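PDB 2Q07: PUA domain-containing protein from Archaeoglobus fulgidus DSM 4304, which is of uncharacterized function but belongs to the archaeosine synthase type 1 family and probably binds RNA through the PUA domain in this C-terminal fragment. Local coordinates for residues A[272-277]-A[292-297]; A[229-234]-A[258-263]. One frame throughout, in Å; residues are numbered along the deposited sequence.

Contact 1: residues A[272-277]-A[292-297]; sequences VGLAAM and NVKRKF
Strands 272-275 and 292-297 run antiparallel at 166°, and the register shifts by one residue at a classic beta bulge where Lys294 and Arg295 both face Val272. Val272 O takes two backbone donors there, Lys294 N at 2.9 Å and Arg295 N at 3.2 Å. Val272 N returns a bond to Arg295 O. Beyond the bulge, Leu274 and Asn292 form a hydrogen-bonded pair, with Leu274 N 2.8 Å from Asn292 O and Asn292 N bonded back to Leu274 O. Between these pairs sits Gly273, whose CA comes within 4.2 Å of Val293 CA. Gly273 CA also lies 3.2 Å from Asn292 O, and a beta carbon here would probably run into that oxygen. The bulge lies in the mixed sheet of the PUA domain, where strand 270-275 separates strand 289-297 from strand 261-265.

The side chains of Val272, Leu274, Asn292 and Arg295 share one face of this sheet. Arg295 places CG between its backbone N and carbonyl carbon (chi1 71°), and this CG lies 4.0 Å from Val272 CB. The chain then bends at chi3 (85°), and one face of the guanidinium, toward its rim, meets CB of its neighbour Lys294. Arg295 NH2 makes a salt bridge with Asp216, while Lys294 NZ makes a salt bridge with Asp209. Val272 CG2 meets the edge of the Phe297 ring, 4.1 Å from CE1. Val272 also touches Ala222 on helix 219-227. At the far end, Asn292 ND2 lies 4.3 Å from Ala276 CB.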
ATOM      1  N   VAL A 272      10.358 -18.733  -2.467  1.00 18.09           N
ATOM      2  CA  VAL A 272       9.267 -17.783  -2.321  1.00 17.84           C
ATOM      3  C   VAL A 272       7.995 -18.413  -2.877  1.00 18.45           C
ATOM      4  O   VAL A 272       8.045 -19.121  -3.879  1.00 14.80           O
ATOM      5  CB  VAL A 272       9.567 -16.487  -3.115  1.00 18.17           C
ATOM      6  CG1 VAL A 272       8.379 -15.543  -3.047  1.00 17.87           C
ATOM      7  CG2 VAL A 272      10.815 -15.812  -2.561  1.00 19.52           C
ATOM      8  N   GLY A 273       6.870 -18.160  -2.218  1.00 19.72           N
ATOM      9  CA  GLY A 273       5.602 -18.693  -2.679  1.00 20.46           C
ATOM     10  C   GLY A 273       4.410 -17.950  -2.098  1.00 22.53           C
ATOM     11  O   GLY A 273       4.563 -17.022  -1.301  1.00 24.23           O
ATOM     12  N   LEU A 274       3.213 -18.347  -2.513  1.00 23.75           N
ATOM     13  CA  LEU A 274       1.978 -17.748  -2.020  1.00 24.96           C
ATOM     14  C   LEU A 274       1.262 -18.755  -1.133  1.00 25.80           C
ATOM     15  O   LEU A 274       0.842 -19.816  -1.602  1.00 27.02           O
ATOM     16  CB  LEU A 274       1.048 -17.370  -3.174  1.00 25.06           C
ATOM     17  CG  LEU A 274       1.059 -15.939  -3.704  1.00 29.36           C
ATOM     18  CD1 LEU A 274      -0.039 -15.813  -4.746  1.00 31.12           C
ATOM     19  CD2 LEU A 274       0.825 -14.936  -2.575  1.00 29.43           C
ATOM     20  N   ALA A 275       1.129 -18.430   0.144  1.00 26.01           N
ATOM     21  CA  ALA A 275       0.452 -19.318   1.077  1.00 27.19           C
ATOM     22  C   ALA A 275      -0.992 -19.537   0.630  1.00 28.77           C
ATOM     23  O   ALA A 275      -1.644 -18.618   0.146  1.00 27.40           O
ATOM     24  CB  ALA A 275       0.490 -18.723   2.475  1.00 27.25           C
ATOM     25  N   ALA A 276      -1.486 -20.760   0.779  1.00 31.29           N
ATOM     26  CA  ALA A 276      -2.859 -21.069   0.394  1.00 34.42           C
ATOM     27  C   ALA A 276      -3.713 -21.194   1.646  1.00 36.16           C
ATOM     28  O   ALA A 276      -4.930 -21.039   1.593  1.00 37.65           O
ATOM     29  CB  ALA A 276      -2.907 -22.372  -0.419  1.00 33.78           C
HETATM   30  N   MSE A 277      -3.066 -21.477   2.771  1.00 37.96           N
HETATM   31  CA  MSE A 277      -3.760 -21.606   4.047  1.00 40.94           C
HETATM   32  C   MSE A 277      -2.999 -20.877   5.156  1.00 40.89           C
HETATM   33  O   MSE A 277      -1.845 -20.475   4.977  1.00 40.78           O
HETATM   34  CB  MSE A 277      -3.948 -23.088   4.410  1.00 44.37           C
HETATM   35  CG  MSE A 277      -2.695 -23.948   4.289  1.00 49.16           C
HETATM   36 SE   MSE A 277      -3.003 -25.810   4.765  1.00 56.87          SE
HETATM   37  CE  MSE A 277      -3.856 -26.406   3.139  1.00 52.98           C
ATOM     38  N   ASN A 292       1.749 -22.207  -3.096  1.00 27.76           N
ATOM     39  CA  ASN A 292       1.938 -22.201  -4.538  1.00 26.91           C
ATOM     40  C   ASN A 292       3.339 -21.603  -4.711  1.00 25.28           C
ATOM     41  O   ASN A 292       3.563 -20.427  -4.429  1.00 23.92           O
ATOM     42  CB  ASN A 292       0.873 -21.333  -5.210  1.00 30.11           C
ATOM     43  CG  ASN A 292      -0.531 -21.928  -5.086  1.00 31.77           C
ATOM     44  OD1 ASN A 292      -0.836 -22.955  -5.690  1.00 33.19           O
ATOM     45  ND2 ASN A 292      -1.383 -21.286  -4.294  1.00 33.57           N
ATOM     46  N   VAL A 293       4.281 -22.431  -5.143  1.00 23.63           N
ATOM     47  CA  VAL A 293       5.673 -22.011  -5.310  1.00 22.97           C
ATOM     48  C   VAL A 293       5.926 -21.069  -6.483  1.00 21.25           C
ATOM     49  O   VAL A 293       5.502 -21.330  -7.607  1.00 17.52           O
ATOM     50  CB  VAL A 293       6.596 -23.249  -5.467  1.00 20.31           C
ATOM     51  CG1 VAL A 293       8.052 -22.817  -5.589  1.00 23.44           C
ATOM     52  CG2 VAL A 293       6.406 -24.172  -4.295  1.00 22.72           C
ATOM     53  N   LYS A 294       6.614 -19.966  -6.208  1.00 23.40           N
ATOM     54  CA  LYS A 294       6.952 -19.009  -7.253  1.00 24.43           C
ATOM     55  C   LYS A 294       8.388 -19.250  -7.712  1.00 25.49           C
ATOM     56  O   LYS A 294       8.686 -19.198  -8.902  1.00 25.81           O
ATOM     57  CB  LYS A 294       6.806 -17.564  -6.757  1.00 25.64           C
ATOM     58  CG  LYS A 294       5.365 -17.061  -6.696  1.00 30.25           C
ATOM     59  CD  LYS A 294       5.294 -15.528  -6.714  1.00 35.89           C
ATOM     60  CE  LYS A 294       3.874 -15.041  -7.032  1.00 38.75           C
ATOM     61  NZ  LYS A 294       3.780 -13.567  -7.285  1.00 41.30           N
ATOM     62  N   ARG A 295       9.278 -19.530  -6.768  1.00 24.48           N
ATOM     63  CA  ARG A 295      10.671 -19.756  -7.121  1.00 26.24           C
ATOM     64  C   ARG A 295      11.464 -20.301  -5.935  1.00 25.27           C
ATOM     65  O   ARG A 295      10.993 -20.292  -4.795  1.00 26.69           O
ATOM     66  CB  ARG A 295      11.299 -18.443  -7.617  1.00 25.68           C
ATOM     67  CG  ARG A 295      11.513 -17.396  -6.521  1.00 30.19           C
ATOM     68  CD  ARG A 295      11.851 -16.003  -7.069  1.00 32.32           C
ATOM     69  NE  ARG A 295      10.654 -15.233  -7.408  1.00 33.72           N
ATOM     70  CZ  ARG A 295       9.979 -15.346  -8.546  1.00 37.06           C
ATOM     71  NH1 ARG A 295      10.385 -16.202  -9.485  1.00 38.57           N
ATOM     72  NH2 ARG A 295       8.883 -14.619  -8.740  1.00 32.33           N
ATOM     73  N   LYS A 296      12.668 -20.781  -6.215  1.00 23.23           N
ATOM     74  CA  LYS A 296      13.525 -21.316  -5.174  1.00 23.91           C
ATOM     75  C   LYS A 296      14.991 -21.042  -5.468  1.00 22.79           C
ATOM     76  O   LYS A 296      15.382 -20.818  -6.617  1.00 20.64           O
ATOM     77  CB  LYS A 296      13.282 -22.819  -5.007  1.00 24.42           C
ATOM     78  CG  LYS A 296      13.334 -23.605  -6.301  1.00 27.27           C
ATOM     79  CD  LYS A 296      13.114 -25.085  -6.030  1.00 30.20           C
ATOM     80  CE  LYS A 296      13.289 -25.927  -7.293  1.00 29.78           C
ATOM     81  NZ  LYS A 296      13.312 -27.380  -6.947  1.00 33.30           N
ATOM     82  N   PHE A 297      15.800 -21.056  -4.416  1.00 22.24           N
ATOM     83  CA  PHE A 297      17.222 -20.798  -4.554  1.00 21.35           C
ATOM     84  C   PHE A 297      18.051 -21.946  -3.956  1.00 24.77           C
ATOM     85  O   PHE A 297      17.720 -22.482  -2.899  1.00 22.22           O
ATOM     86  CB  PHE A 297      17.569 -19.471  -3.871  1.00 19.64           C
ATOM     87  CG  PHE A 297      16.506 -18.410  -4.028  1.00 18.61           C
ATOM     88  CD1 PHE A 297      15.606 -18.147  -2.988  1.00 18.49           C
ATOM     89  CD2 PHE A 297      16.368 -17.710  -5.223  1.00 19.24           C
ATOM     90  CE1 PHE A 297      14.585 -17.207  -3.137  1.00 17.76           C
ATOM     91  CE2 PHE A 297      15.342 -16.758  -5.384  1.00 19.96           C
ATOM     92  CZ  PHE A 297      14.452 -16.509  -4.336  1.00 18.00           C
TER

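Contact 2: residues A[229-234]-A[258-263]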
ATOM      1  N   ASN A 229      13.443 -15.250  10.773  1.00 29.08           N
ATOM      2  CA  ASN A 229      12.428 -16.274  10.958  1.00 28.10           C
ATOM      3  C   ASN A 229      10.996 -15.748  10.979  1.00 28.35           C
ATOM      4  O   ASN A 229      10.216 -16.089  11.872  1.00 26.61           O
ATOM      5  CB  ASN A 229      12.702 -17.049  12.246  1.00 32.76           C
ATOM      6  CG  ASN A 229      12.646 -18.547  12.042  1.00 34.42           C
ATOM      7  OD1 ASN A 229      11.624 -19.088  11.620  1.00 35.91           O
ATOM      8  ND2 ASN A 229      13.755 -19.228  12.332  1.00 37.08           N
ATOM      9  N   ILE A 230      10.655 -14.911  10.002  1.00 26.57           N
ATOM     10  CA  ILE A 230       9.303 -14.370   9.894  1.00 27.74           C
ATOM     11  C   ILE A 230       8.713 -14.705   8.519  1.00 28.95           C
ATOM     12  O   ILE A 230       9.418 -14.671   7.505  1.00 28.10           O
ATOM     13  CB  ILE A 230       9.278 -12.833  10.130  1.00 28.27           C
ATOM     14  CG1 ILE A 230      10.269 -12.130   9.204  1.00 27.29           C
ATOM     15  CG2 ILE A 230       9.622 -12.534  11.592  1.00 28.13           C
ATOM     16  CD1 ILE A 230      10.228 -10.610   9.315  1.00 25.33           C
ATOM     17  N   TYR A 231       7.423 -15.033   8.492  1.00 28.22           N
ATOM     18  CA  TYR A 231       6.743 -15.417   7.256  1.00 30.21           C
ATOM     19  C   TYR A 231       7.472 -16.601   6.633  1.00 29.49           C
ATOM     20  O   TYR A 231       7.512 -16.761   5.412  1.00 29.34           O
ATOM     21  CB  TYR A 231       6.710 -14.256   6.259  1.00 30.95           C
ATOM     22  CG  TYR A 231       5.907 -13.074   6.739  1.00 32.43           C
ATOM     23  CD1 TYR A 231       6.537 -11.946   7.273  1.00 32.65           C
ATOM     24  CD2 TYR A 231       4.514 -13.091   6.687  1.00 32.15           C
ATOM     25  CE1 TYR A 231       5.794 -10.863   7.745  1.00 32.67           C
ATOM     26  CE2 TYR A 231       3.763 -12.018   7.156  1.00 33.49           C
ATOM     27  CZ  TYR A 231       4.410 -10.906   7.685  1.00 33.50           C
ATOM     28  OH  TYR A 231       3.671  -9.842   8.156  1.00 34.34           O
ATOM     29  N   THR A 232       8.042 -17.432   7.495  1.00 28.49           N
ATOM     30  CA  THR A 232       8.793 -18.598   7.066  1.00 27.91           C
ATOM     31  C   THR A 232       8.056 -19.898   7.347  1.00 28.24           C
ATOM     32  O   THR A 232       7.245 -19.992   8.273  1.00 30.04           O
ATOM     33  CB  THR A 232      10.162 -18.647   7.765  1.00 27.37           C
ATOM     34  OG1 THR A 232       9.986 -18.435   9.172  1.00 28.22           O
ATOM     35  CG2 THR A 232      11.086 -17.567   7.212  1.00 26.27           C
ATOM     36  N   VAL A 233       8.343 -20.902   6.530  1.00 27.87           N
ATOM     37  CA  VAL A 233       7.735 -22.209   6.678  1.00 24.96           C
ATOM     38  C   VAL A 233       8.809 -23.260   6.406  1.00 26.07           C
ATOM     39  O   VAL A 233       9.493 -23.229   5.373  1.00 22.21           O
ATOM     40  CB  VAL A 233       6.538 -22.392   5.703  1.00 26.60           C
ATOM     41  CG1 VAL A 233       5.719 -21.104   5.623  1.00 23.78           C
ATOM     42  CG2 VAL A 233       7.020 -22.791   4.337  1.00 26.62           C
ATOM     43  N   GLU A 234       8.982 -24.171   7.356  1.00 24.09           N
ATOM     44  CA  GLU A 234       9.965 -25.235   7.211  1.00 26.06           C
ATOM     45  C   GLU A 234       9.279 -26.397   6.520  1.00 24.88           C
ATOM     46  O   GLU A 234       8.171 -26.768   6.891  1.00 26.95           O
ATOM     47  CB  GLU A 234      10.478 -25.678   8.576  1.00 27.47           C
ATOM     48  CG  GLU A 234      11.578 -26.720   8.507  1.00 34.00           C
ATOM     49  CD  GLU A 234      12.001 -27.201   9.879  1.00 38.29           C
ATOM     50  OE1 GLU A 234      12.173 -26.349  10.781  1.00 40.27           O
ATOM     51  OE2 GLU A 234      12.165 -28.427  10.055  1.00 40.94           O
ATOM     52  N   PRO A 258      -3.545 -16.897   4.520  1.00 41.07           N
ATOM     53  CA  PRO A 258      -3.695 -17.350   3.137  1.00 41.77           C
ATOM     54  C   PRO A 258      -2.846 -16.658   2.064  1.00 41.96           C
ATOM     55  O   PRO A 258      -1.676 -16.994   1.902  1.00 45.54           O
ATOM     56  CB  PRO A 258      -5.192 -17.214   2.907  1.00 41.13           C
ATOM     57  CG  PRO A 258      -5.728 -17.702   4.207  1.00 41.18           C
ATOM     58  CD  PRO A 258      -4.826 -17.028   5.242  1.00 40.65           C
ATOM     59  N   ASN A 259      -3.413 -15.693   1.349  1.00 40.40           N
ATOM     60  CA  ASN A 259      -2.689 -15.027   0.261  1.00 38.94           C
ATOM     61  C   ASN A 259      -1.375 -14.319   0.611  1.00 36.61           C
ATOM     62  O   ASN A 259      -0.938 -13.435  -0.123  1.00 35.65           O
ATOM     63  CB  ASN A 259      -3.615 -14.033  -0.456  1.00 41.05           C
ATOM     64  CG  ASN A 259      -3.346 -13.953  -1.956  1.00 44.78           C
ATOM     65  OD1 ASN A 259      -3.915 -13.113  -2.658  1.00 46.88           O
ATOM     66  ND2 ASN A 259      -2.486 -14.836  -2.455  1.00 45.82           N
ATOM     67  N   ASP A 260      -0.733 -14.700   1.710  1.00 33.84           N
ATOM     68  CA  ASP A 260       0.532 -14.070   2.085  1.00 31.68           C
ATOM     69  C   ASP A 260       1.725 -14.653   1.337  1.00 28.73           C
ATOM     70  O   ASP A 260       1.730 -15.831   0.976  1.00 28.14           O
ATOM     71  CB  ASP A 260       0.795 -14.216   3.590  1.00 31.46           C
ATOM     72  CG  ASP A 260       0.089 -13.159   4.412  1.00 34.76           C
ATOM     73  OD1 ASP A 260      -0.408 -12.178   3.815  1.00 35.94           O
ATOM     74  OD2 ASP A 260       0.041 -13.304   5.654  1.00 34.96           O
ATOM     75  N   VAL A 261       2.726 -13.814   1.091  1.00 24.95           N
ATOM     76  CA  VAL A 261       3.946 -14.270   0.442  1.00 20.89           C
ATOM     77  C   VAL A 261       4.760 -14.846   1.596  1.00 21.21           C
ATOM     78  O   VAL A 261       4.969 -14.179   2.620  1.00 19.09           O
ATOM     79  CB  VAL A 261       4.738 -13.109  -0.215  1.00 20.28           C
ATOM     80  CG1 VAL A 261       6.107 -13.601  -0.675  1.00 18.66           C
ATOM     81  CG2 VAL A 261       3.976 -12.563  -1.403  1.00 15.30           C
ATOM     82  N   VAL A 262       5.198 -16.089   1.444  1.00 19.11           N
ATOM     83  CA  VAL A 262       5.971 -16.740   2.485  1.00 17.62           C
ATOM     84  C   VAL A 262       7.293 -17.244   1.929  1.00 20.09           C
ATOM     85  O   VAL A 262       7.463 -17.383   0.721  1.00 18.89           O
ATOM     86  CB  VAL A 262       5.195 -17.936   3.100  1.00 18.48           C
ATOM     87  CG1 VAL A 262       3.861 -17.455   3.669  1.00 17.01           C
ATOM     88  CG2 VAL A 262       4.975 -19.020   2.059  1.00 18.45           C
ATOM     89  N   VAL A 263       8.235 -17.503   2.826  1.00 22.69           N
ATOM     90  CA  VAL A 263       9.537 -18.005   2.445  1.00 23.14           C
ATOM     91  C   VAL A 263       9.677 -19.392   3.052  1.00 23.14           C
ATOM     92  O   VAL A 263       9.774 -19.530   4.274  1.00 25.59           O
ATOM     93  CB  VAL A 263      10.660 -17.098   2.980  1.00 23.09           C
ATOM     94  CG1 VAL A 263      12.014 -17.730   2.712  1.00 24.14           C
ATOM     95  CG2 VAL A 263      10.564 -15.720   2.337  1.00 23.34           C
TER
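Val263 N gives a 2.8 Å hydrogen bond to Tyr231 O, the shorter of the two backbone bonds that join these segments. It is close to straight, 168° at the hydrogen, and meets the oxygen nearly head-on. The second bond runs the other way, from Val233 N to Val263 O at 3.0 Å. Thr232 CA also approaches Val263 O, at 3.1 Å, as a CA-H...O contact. Thr232 and Val263 thus form a parallel bridge in the PUA domain sheet. The short strands 232-234 and 261-263 run parallel in sense but at 48° to each other.

Thr232 and Val263 turn their side chains to the same face, which helix 219-227 covers through Ala222, Leu225 and Leu226. Thr232 holds OG1 between its backbone N and carbonyl carbon (chi1 48°). From there OG1 donates to Asn229 OD1 at 3.0 Å, approaching from above the amide carbonyl plane. Asn229 is the C-prime residue of the Schellman motif that ends the helix. Thr232 CG2, its methyl, is 4.3 Å from Val263 CB. With an alanine here, Asn229 OD1 would probably lose its hydroxyl donor, its amide would be freer to turn, and a gap would open beside Val263.

Val233 CG1 packs across Val262 at about a right angle, 4.1 Å from its CB. Tyr231 turns its ring edge toward Asp260, with Tyr231 CE2 4.2 Å from Asp260 OD2; that oxygen accepts a hydrogen bond from Arg257 N. Tyr231 N is bonded to Asp253 OD2. Backbone bonds therefore set the strand pairing, Val233 and Val262 add apolar packing beside it, and the threonine-asparagine bond ties the first strand to the turn that ends the helix.

Overall arrangement
Both contacts belong to one PUA domain sheet. Their centres are about 8 Å apart, and strands 261-265 and 270-275 are neighbours within it. Ala275 N to Asp260 O and Gly273 O to Val262 N are probable hydrogen bonds between them. Contact 2 is buried and joins parallel strands by few bonds, with a valine pair and Tyr231 beside them. Contact 1 is antiparallel, has more backbone bonds, and is only partly buried: its inner strand is covered, but Asn292 is exposed. There the charged side chains turn to partners beyond the sheet. Helix 219-227 lies against both.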